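Local coordinates for protein uncharacterized metal-dependent hydrolase (Pyrococcus horikoshii, PDB 3IGH) that is of unknown function but, as an amidohydrolase-family protein, probably hydrolyses carbon-nitrogen bonds other than peptide bonds, at residues V380-M390 with L425-L434. Residues are numbered along the deposited sequence; the frame is centred on the assembly and turned at random. Where two conformers were deposited one is given.
With SO4 (sulfate ion), chain G.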
ATOM      1  N   VAL A 380      44.374   4.419  -3.666  1.00 33.90           N
ATOM      2  CA  VAL A 380      43.928   3.358  -4.572  1.00 35.61           C
ATOM      3  C   VAL A 380      43.322   2.126  -3.874  1.00 34.24           C
ATOM      4  O   VAL A 380      42.321   1.585  -4.335  1.00 35.88           O
ATOM      5  CB  VAL A 380      45.074   2.979  -5.545  1.00 38.82           C
ATOM      6  CG1 VAL A 380      45.068   1.504  -5.921  1.00 53.60           C
ATOM      7  CG2 VAL A 380      44.999   3.848  -6.763  1.00 51.31           C
ATOM      8  N   LYS A 381      43.901   1.719  -2.743  1.00 31.49           N
ATOM      9  CA  LYS A 381      43.412   0.553  -1.995  1.00 35.23           C
ATOM     10  C   LYS A 381      42.010   0.747  -1.399  1.00 34.57           C
ATOM     11  O   LYS A 381      41.341  -0.228  -1.048  1.00 37.84           O
ATOM     12  CB  LYS A 381      44.404   0.156  -0.894  1.00 39.78           C
ATOM     13  CG  LYS A 381      44.674   1.237   0.150  1.00 56.62           C
ATOM     14  CD  LYS A 381      45.574   0.713   1.267  1.00 55.41           C
ATOM     15  CE  LYS A 381      46.365   1.837   1.935  1.00 72.48           C
ATOM     16  NZ  LYS A 381      45.581   2.585   2.957  1.00 81.93           N
ATOM     17  N   TRP A 382      41.569   2.002  -1.317  1.00 35.02           N
ATOM     18  CA  TRP A 382      40.246   2.335  -0.794  1.00 33.33           C
ATOM     19  C   TRP A 382      39.157   2.252  -1.857  1.00 36.63           C
ATOM     20  O   TRP A 382      37.970   2.299  -1.529  1.00 32.02           O
ATOM     21  CB  TRP A 382      40.213   3.758  -0.247  1.00 35.43           C
ATOM     22  CG  TRP A 382      41.196   4.113   0.836  1.00 38.21           C
ATOM     23  CD1 TRP A 382      42.010   3.271   1.544  1.00 37.76           C
ATOM     24  CD2 TRP A 382      41.423   5.424   1.357  1.00 34.33           C
ATOM     25  NE1 TRP A 382      42.752   3.989   2.455  1.00 39.90           N
ATOM     26  CE2 TRP A 382      42.410   5.312   2.362  1.00 32.70           C
ATOM     27  CE3 TRP A 382      40.895   6.692   1.061  1.00 35.00           C
ATOM     28  CZ2 TRP A 382      42.878   6.417   3.078  1.00 37.83           C
ATOM     29  CZ3 TRP A 382      41.352   7.785   1.780  1.00 40.12           C
ATOM     30  CH2 TRP A 382      42.340   7.641   2.767  1.00 34.21           C
ATOM     31  N   VAL A 383      39.560   2.130  -3.120  1.00 35.36           N
ATOM     32  CA  VAL A 383      38.651   2.291  -4.263  1.00 33.21           C
ATOM     33  C   VAL A 383      37.875   1.012  -4.588  1.00 36.56           C
ATOM     34  O   VAL A 383      38.483  -0.030  -4.860  1.00 35.85           O
ATOM     35  CB  VAL A 383      39.425   2.776  -5.530  1.00 32.31           C
ATOM     36  CG1 VAL A 383      38.516   2.829  -6.742  1.00 35.16           C
ATOM     37  CG2 VAL A 383      40.036   4.141  -5.299  1.00 30.28           C
ATOM     38  N   TYR A 384      36.539   1.108  -4.569  1.00 32.99           N
ATOM     39  CA  TYR A 384      35.631   0.013  -4.962  1.00 32.15           C
ATOM     40  C   TYR A 384      36.093  -1.343  -4.439  1.00 33.21           C
ATOM     41  O   TYR A 384      36.253  -2.312  -5.202  1.00 34.22           O
ATOM     42  CB  TYR A 384      35.454  -0.024  -6.485  1.00 31.91           C
ATOM     43  CG  TYR A 384      34.840   1.240  -7.064  1.00 33.24           C
ATOM     44  CD1 TYR A 384      33.653   1.780  -6.545  1.00 28.88           C
ATOM     45  CD2 TYR A 384      35.428   1.879  -8.148  1.00 32.47           C
ATOM     46  CE1 TYR A 384      33.103   2.949  -7.093  1.00 30.31           C
ATOM     47  CE2 TYR A 384      34.892   3.026  -8.684  1.00 37.91           C
ATOM     48  CZ  TYR A 384      33.737   3.561  -8.156  1.00 35.39           C
ATOM     49  OH  TYR A 384      33.224   4.705  -8.716  1.00 33.99           O
ATOM     50  N   ARG A 385      36.335  -1.397  -3.135  1.00 30.22           N
ATOM     51  CA  ARG A 385      36.996  -2.558  -2.528  1.00 30.02           C
ATOM     52  C   ARG A 385      36.000  -3.649  -2.158  1.00 35.47           C
ATOM     53  O   ARG A 385      35.819  -3.990  -0.984  1.00 34.75           O
ATOM     54  CB  ARG A 385      37.913  -2.135  -1.357  1.00 33.90           C
ATOM     55  CG  ARG A 385      37.247  -1.350  -0.223  1.00 34.81           C
ATOM     56  CD  ARG A 385      38.265  -0.690   0.704  1.00 34.15           C
ATOM     57  NE  ARG A 385      39.255  -1.610   1.263  1.00 32.79           N
ATOM     58  CZ  ARG A 385      40.168  -1.278   2.179  1.00 33.73           C
ATOM     59  NH1 ARG A 385      40.228  -0.042   2.662  1.00 31.58           N
ATOM     60  NH2 ARG A 385      41.026  -2.187   2.616  1.00 40.21           N
ATOM     61  N   PHE A 386      35.391  -4.233  -3.189  1.00 35.27           N
ATOM     62  CA  PHE A 386      34.201  -5.077  -3.015  1.00 35.50           C
ATOM     63  C   PHE A 386      34.440  -6.355  -2.218  1.00 39.00           C
ATOM     64  O   PHE A 386      33.575  -6.770  -1.451  1.00 35.01           O
ATOM     65  CB  PHE A 386      33.565  -5.424  -4.363  1.00 32.05           C
ATOM     66  CG  PHE A 386      33.205  -4.228  -5.201  1.00 32.91           C
ATOM     67  CD1 PHE A 386      33.370  -4.273  -6.583  1.00 31.42           C
ATOM     68  CD2 PHE A 386      32.704  -3.060  -4.623  1.00 35.08           C
ATOM     69  CE1 PHE A 386      33.039  -3.184  -7.373  1.00 37.09           C
ATOM     70  CE2 PHE A 386      32.384  -1.958  -5.415  1.00 32.15           C
ATOM     71  CZ  PHE A 386      32.538  -2.027  -6.793  1.00 31.18           C
ATOM     72  N   LYS A 387      35.606  -6.971  -2.410  1.00 38.51           N
ATOM     73  CA  LYS A 387      35.971  -8.162  -1.658  1.00 43.11           C
ATOM     74  C   LYS A 387      36.095  -7.857  -0.163  1.00 37.26           C
ATOM     75  O   LYS A 387      35.530  -8.580   0.653  1.00 35.71           O
ATOM     76  CB  LYS A 387      37.245  -8.816  -2.211  1.00 42.36           C
ATOM     77  CG  LYS A 387      37.501 -10.212  -1.624  1.00 52.78           C
ATOM     78  CD  LYS A 387      38.705 -10.905  -2.251  1.00 59.47           C
ATOM     79  CE  LYS A 387      38.718 -12.394  -1.910  1.00 72.55           C
ATOM     80  NZ  LYS A 387      39.872 -13.110  -2.529  1.00 77.46           N
ATOM     81  N   ASP A 388      36.793  -6.770   0.177  1.00 35.18           N
ATOM     82  CA  ASP A 388      36.868  -6.292   1.565  1.00 36.65           C
ATOM     83  C   ASP A 388      35.498  -5.959   2.171  1.00 44.46           C
ATOM     84  O   ASP A 388      35.230  -6.303   3.319  1.00 36.48           O
ATOM     85  CB  ASP A 388      37.776  -5.061   1.678  1.00 36.27           C
ATOM     86  CG  ASP A 388      39.214  -5.357   1.294  1.00 47.42           C
ATOM     87  OD1 ASP A 388      39.621  -6.534   1.385  1.00 44.19           O
ATOM     88  OD2 ASP A 388      39.931  -4.411   0.895  1.00 45.10           O
ATOM     89  N   LEU A 389      34.645  -5.281   1.405  1.00 37.65           N
ATOM     90  CA  LEU A 389      33.327  -4.857   1.900  1.00 36.57           C
ATOM     91  C   LEU A 389      32.365  -6.031   2.140  1.00 34.45           C
ATOM     92  O   LEU A 389      31.592  -6.021   3.112  1.00 37.41           O
ATOM     93  CB  LEU A 389      32.702  -3.833   0.944  1.00 32.88           C
ATOM     94  CG  LEU A 389      33.448  -2.499   0.810  1.00 31.23           C
ATOM     95  CD1 LEU A 389      32.917  -1.653  -0.350  1.00 33.84           C
ATOM     96  CD2 LEU A 389      33.413  -1.706   2.126  1.00 35.80           C
ATOM     97  N   MET A 390      32.441  -7.045   1.271  1.00 37.94           N
ATOM     98  CA  MET A 390      31.600  -8.241   1.358  0.50 39.71           C
ATOM     99  C   MET A 390      31.857  -8.987   2.674  1.00 42.02           C
ATOM    100  O   MET A 390      30.975  -9.672   3.203  1.00 42.79           O
ATOM    101  CB  MET A 390      31.886  -9.156   0.161  0.50 42.47           C
ATOM    102  CG  MET A 390      30.681  -9.883  -0.432  0.50 49.40           C
ATOM    103  SD  MET A 390      31.055 -10.636  -2.044  0.50 37.90           S
ATOM    104  CE  MET A 390      32.520 -11.586  -1.626  0.50 35.13           C
ATOM    105  N   LEU A 425      42.845   0.684 -13.218  1.00 34.45           N
ATOM    106  CA  LEU A 425      42.437   0.189 -11.899  1.00 31.48           C
ATOM    107  C   LEU A 425      42.643  -1.313 -11.688  1.00 33.01           C
ATOM    108  O   LEU A 425      42.969  -1.736 -10.579  1.00 35.62           O
ATOM    109  CB  LEU A 425      40.965   0.558 -11.618  1.00 33.27           C
ATOM    110  CG  LEU A 425      40.539   0.519 -10.151  1.00 38.08           C
ATOM    111  CD1 LEU A 425      41.327   1.542  -9.342  1.00 41.06           C
ATOM    112  CD2 LEU A 425      39.033   0.725 -10.003  1.00 41.20           C
ATOM    113  N   TYR A 426      42.462  -2.110 -12.745  1.00 34.87           N
ATOM    114  CA  TYR A 426      42.644  -3.558 -12.628  1.00 37.06           C
ATOM    115  C   TYR A 426      43.997  -3.947 -12.036  1.00 37.87           C
ATOM    116  O   TYR A 426      44.049  -4.632 -11.010  1.00 35.27           O
ATOM    117  CB  TYR A 426      42.450  -4.301 -13.962  1.00 37.86           C
ATOM    118  CG  TYR A 426      42.813  -5.765 -13.804  1.00 39.18           C
ATOM    119  CD1 TYR A 426      44.002  -6.279 -14.346  1.00 41.72           C
ATOM    120  CD2 TYR A 426      42.010  -6.620 -13.047  1.00 37.45           C
ATOM    121  CE1 TYR A 426      44.360  -7.610 -14.159  1.00 43.28           C
ATOM    122  CE2 TYR A 426      42.360  -7.957 -12.858  1.00 44.42           C
ATOM    123  CZ  TYR A 426      43.536  -8.442 -13.419  1.00 50.01           C
ATOM    124  OH  TYR A 426      43.884  -9.759 -13.240  1.00 47.68           O
ATOM    125  N   GLU A 427      45.083  -3.510 -12.682  1.00 37.77           N
ATOM    126  CA  GLU A 427      46.438  -3.882 -12.259  0.50 42.49           C
ATOM    127  C   GLU A 427      46.731  -3.439 -10.829  1.00 41.86           C
ATOM    128  O   GLU A 427      47.494  -4.084 -10.121  1.00 39.13           O
ATOM    129  CB  GLU A 427      47.501  -3.346 -13.240  0.50 43.61           C
ATOM    130  CG  GLU A 427      47.815  -1.846 -13.145  0.50 48.22           C
ATOM    131  CD  GLU A 427      49.088  -1.524 -12.356  0.50 63.40           C
ATOM    132  OE1 GLU A 427      49.591  -0.390 -12.492  0.50 64.59           O
ATOM    133  OE2 GLU A 427      49.592  -2.391 -11.606  0.50 67.61           O
ATOM    134  N   LEU A 428      46.106  -2.340 -10.413  1.00 37.55           N
ATOM    135  CA  LEU A 428      46.352  -1.775  -9.095  1.00 36.95           C
ATOM    136  C   LEU A 428      45.526  -2.422  -7.994  1.00 41.45           C
ATOM    137  O   LEU A 428      45.906  -2.359  -6.828  1.00 45.83           O
ATOM    138  CB  LEU A 428      46.100  -0.268  -9.124  1.00 36.04           C
ATOM    139  CG  LEU A 428      47.052   0.562  -9.988  1.00 41.62           C
ATOM    140  CD1 LEU A 428      46.528   1.977 -10.156  1.00 36.90           C
ATOM    141  CD2 LEU A 428      48.448   0.561  -9.376  1.00 46.94           C
ATOM    142  N   THR A 429      44.389  -3.024  -8.356  1.00 40.94           N
ATOM    143  CA  THR A 429      43.426  -3.537  -7.360  1.00 41.64           C
ATOM    144  C   THR A 429      42.952  -4.963  -7.649  1.00 45.95           C
ATOM    145  O   THR A 429      41.851  -5.346  -7.230  1.00 43.92           O
ATOM    146  CB  THR A 429      42.177  -2.604  -7.207  1.00 37.65           C
ATOM    147  OG1 THR A 429      41.387  -2.643  -8.401  1.00 40.68           O
ATOM    148  CG2 THR A 429      42.590  -1.169  -6.928  1.00 41.22           C
ATOM    149  N   LYS A 430      43.795  -5.727  -8.355  1.00 48.57           N
ATOM    150  CA  LYS A 430      43.564  -7.139  -8.731  1.00 47.60           C
ATOM    151  C   LYS A 430      42.904  -7.986  -7.651  1.00 38.73           C
ATOM    152  O   LYS A 430      41.966  -8.733  -7.927  1.00 37.15           O
ATOM    153  CB  LYS A 430      44.897  -7.821  -9.091  1.00 47.84           C
ATOM    154  CG  LYS A 430      45.437  -7.550 -10.472  1.00 62.69           C
ATOM    155  CD  LYS A 430      46.297  -8.714 -10.956  1.00 70.69           C
ATOM    156  CE  LYS A 430      47.728  -8.639 -10.450  1.00 74.81           C
ATOM    157  NZ  LYS A 430      48.573  -7.820 -11.361  1.00 75.65           N
ATOM    158  N   ASP A 431      43.394  -7.852  -6.421  1.00 38.49           N
ATOM    159  CA  ASP A 431      42.995  -8.707  -5.303  1.00 40.69           C
ATOM    160  C   ASP A 431      41.545  -8.498  -4.831  1.00 43.68           C
ATOM    161  O   ASP A 431      41.043  -9.259  -4.004  1.00 43.15           O
ATOM    162  CB  ASP A 431      43.974  -8.529  -4.132  1.00 47.38           C
ATOM    163  CG  ASP A 431      43.766  -7.215  -3.371  1.00 61.78           C
ATOM    164  OD1 ASP A 431      43.775  -7.254  -2.126  1.00 74.24           O
ATOM    165  OD2 ASP A 431      43.600  -6.150  -4.004  1.00 80.29           O
ATOM    166  N   GLN A 432      40.877  -7.480  -5.371  1.00 37.95           N
ATOM    167  CA  GLN A 432      39.493  -7.187  -5.002  1.00 39.77           C
ATOM    168  C   GLN A 432      38.473  -7.860  -5.921  1.00 37.05           C
ATOM    169  O   GLN A 432      37.263  -7.722  -5.712  1.00 40.90           O
ATOM    170  CB  GLN A 432      39.260  -5.677  -4.954  1.00 40.92           C
ATOM    171  CG  GLN A 432      39.985  -4.978  -3.805  1.00 37.09           C
ATOM    172  CD  GLN A 432      39.604  -5.551  -2.459  1.00 44.43           C
ATOM    173  OE1 GLN A 432      38.439  -5.537  -2.077  1.00 32.77           O
ATOM    174  NE2 GLN A 432      40.583  -6.076  -1.742  1.00 35.41           N
ATOM    175  N   ALA A 433      38.969  -8.576  -6.931  1.00 36.11           N
ATOM    176  CA  ALA A 433      38.124  -9.324  -7.869  1.00 36.68           C
ATOM    177  C   ALA A 433      37.296 -10.372  -7.133  1.00 41.72           C
ATOM    178  O   ALA A 433      37.784 -11.009  -6.202  1.00 41.79           O
ATOM    179  CB  ALA A 433      38.985  -9.988  -8.934  1.00 34.17           C
ATOM    180  N   LEU A 434      36.035 -10.517  -7.530  1.00 41.88           N
ATOM    181  CA  LEU A 434      35.158 -11.528  -6.937  1.00 40.06           C
ATOM    182  C   LEU A 434      35.064 -12.711  -7.883  1.00 39.63           C
ATOM    183  O   LEU A 434      35.285 -12.561  -9.082  1.00 39.54           O
ATOM    184  CB  LEU A 434      33.751 -10.964  -6.689  1.00 41.96           C
ATOM    185  CG  LEU A 434      33.572  -9.735  -5.790  1.00 45.70           C
ATOM    186  CD1 LEU A 434      32.097  -9.521  -5.501  1.00 45.55           C
ATOM    187  CD2 LEU A 434      34.332  -9.892  -4.495  1.00 55.07           C
TER
HETATM  188  S   SO4 G   6      43.978   3.474   6.069  0.75 62.14           S
HETATM  189  O1  SO4 G   6      43.380   2.875   4.883  0.75 53.94           O
HETATM  190  O2  SO4 G   6      44.167   4.906   5.851  0.75 61.87           O
HETATM  191  O3  SO4 G   6      43.094   3.304   7.225  0.75 57.96           O
HETATM  192  O4  SO4 G   6      45.264   2.830   6.319  0.75 60.71           O
HETATM  193  O   HOH W   1      40.230 -11.865  -5.406  1.00 51.18           O
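Gln432 is the main projection of this contact, its bent chain (chi2 -57°) driving the amide into the hollow at the first turn of helix 386-392. There Asp388 N gives OE1 a nearly straight hydrogen bond of 3.1 Å, in the carbonyl plane and on a lone pair. A glutamine suits the place because its other end is a donor: NE2 bonds weakly to Asp388 OD1 at 3.3 Å, with amide and carboxylate planes 53° apart. Asp388 in turn is steadied by Arg385, the N-cap residue, whose NE and NH2 both grip OD2 from the edge of the guanidinium, the NE bond being 2.9 Å. An alanine in place of Asp388 would probably cost Arg385 this carboxylate mate and leave the NE2 end of the Gln432 amide less firmly oriented.

Beside the amide, the methyls of Leu434 make a second bump: CD2 presses on Lys387 CA at 3.7 Å, while in the conformer given CD1 meets Met390 SD tip to tip. Lys387, extended along the exposed border, lays CD over Asp431 O and gives its NZ to a water that also bonds Asp431 O and Ala433 O. At the other end the CG1 methyl of Val380 sits between Leu428 CB and Thr429 CG2, 3.8 Å from each, the valine crossing Leu428 at about a right angle. Leu425, with CG anti to its backbone N (chi1 -161°), brings both methyls against Val383 CG1 and CD2 to the edge of the Tyr384 ring.

Within the TIM-barrel-type amidohydrolase fold, the contact thus sets helix 386-392, which leads into strand 395-397, and the turn before it against helix 425-429 and the 3-10 turn 430-432. Helix 371-375 covers Val380 and Val383, helix 364-367 meets Tyr384, Phe386 and Leu425, and helix 345-354 packs on Arg385 and Asp388 and supplies Asp345 as a further salt-bridge partner for Arg385.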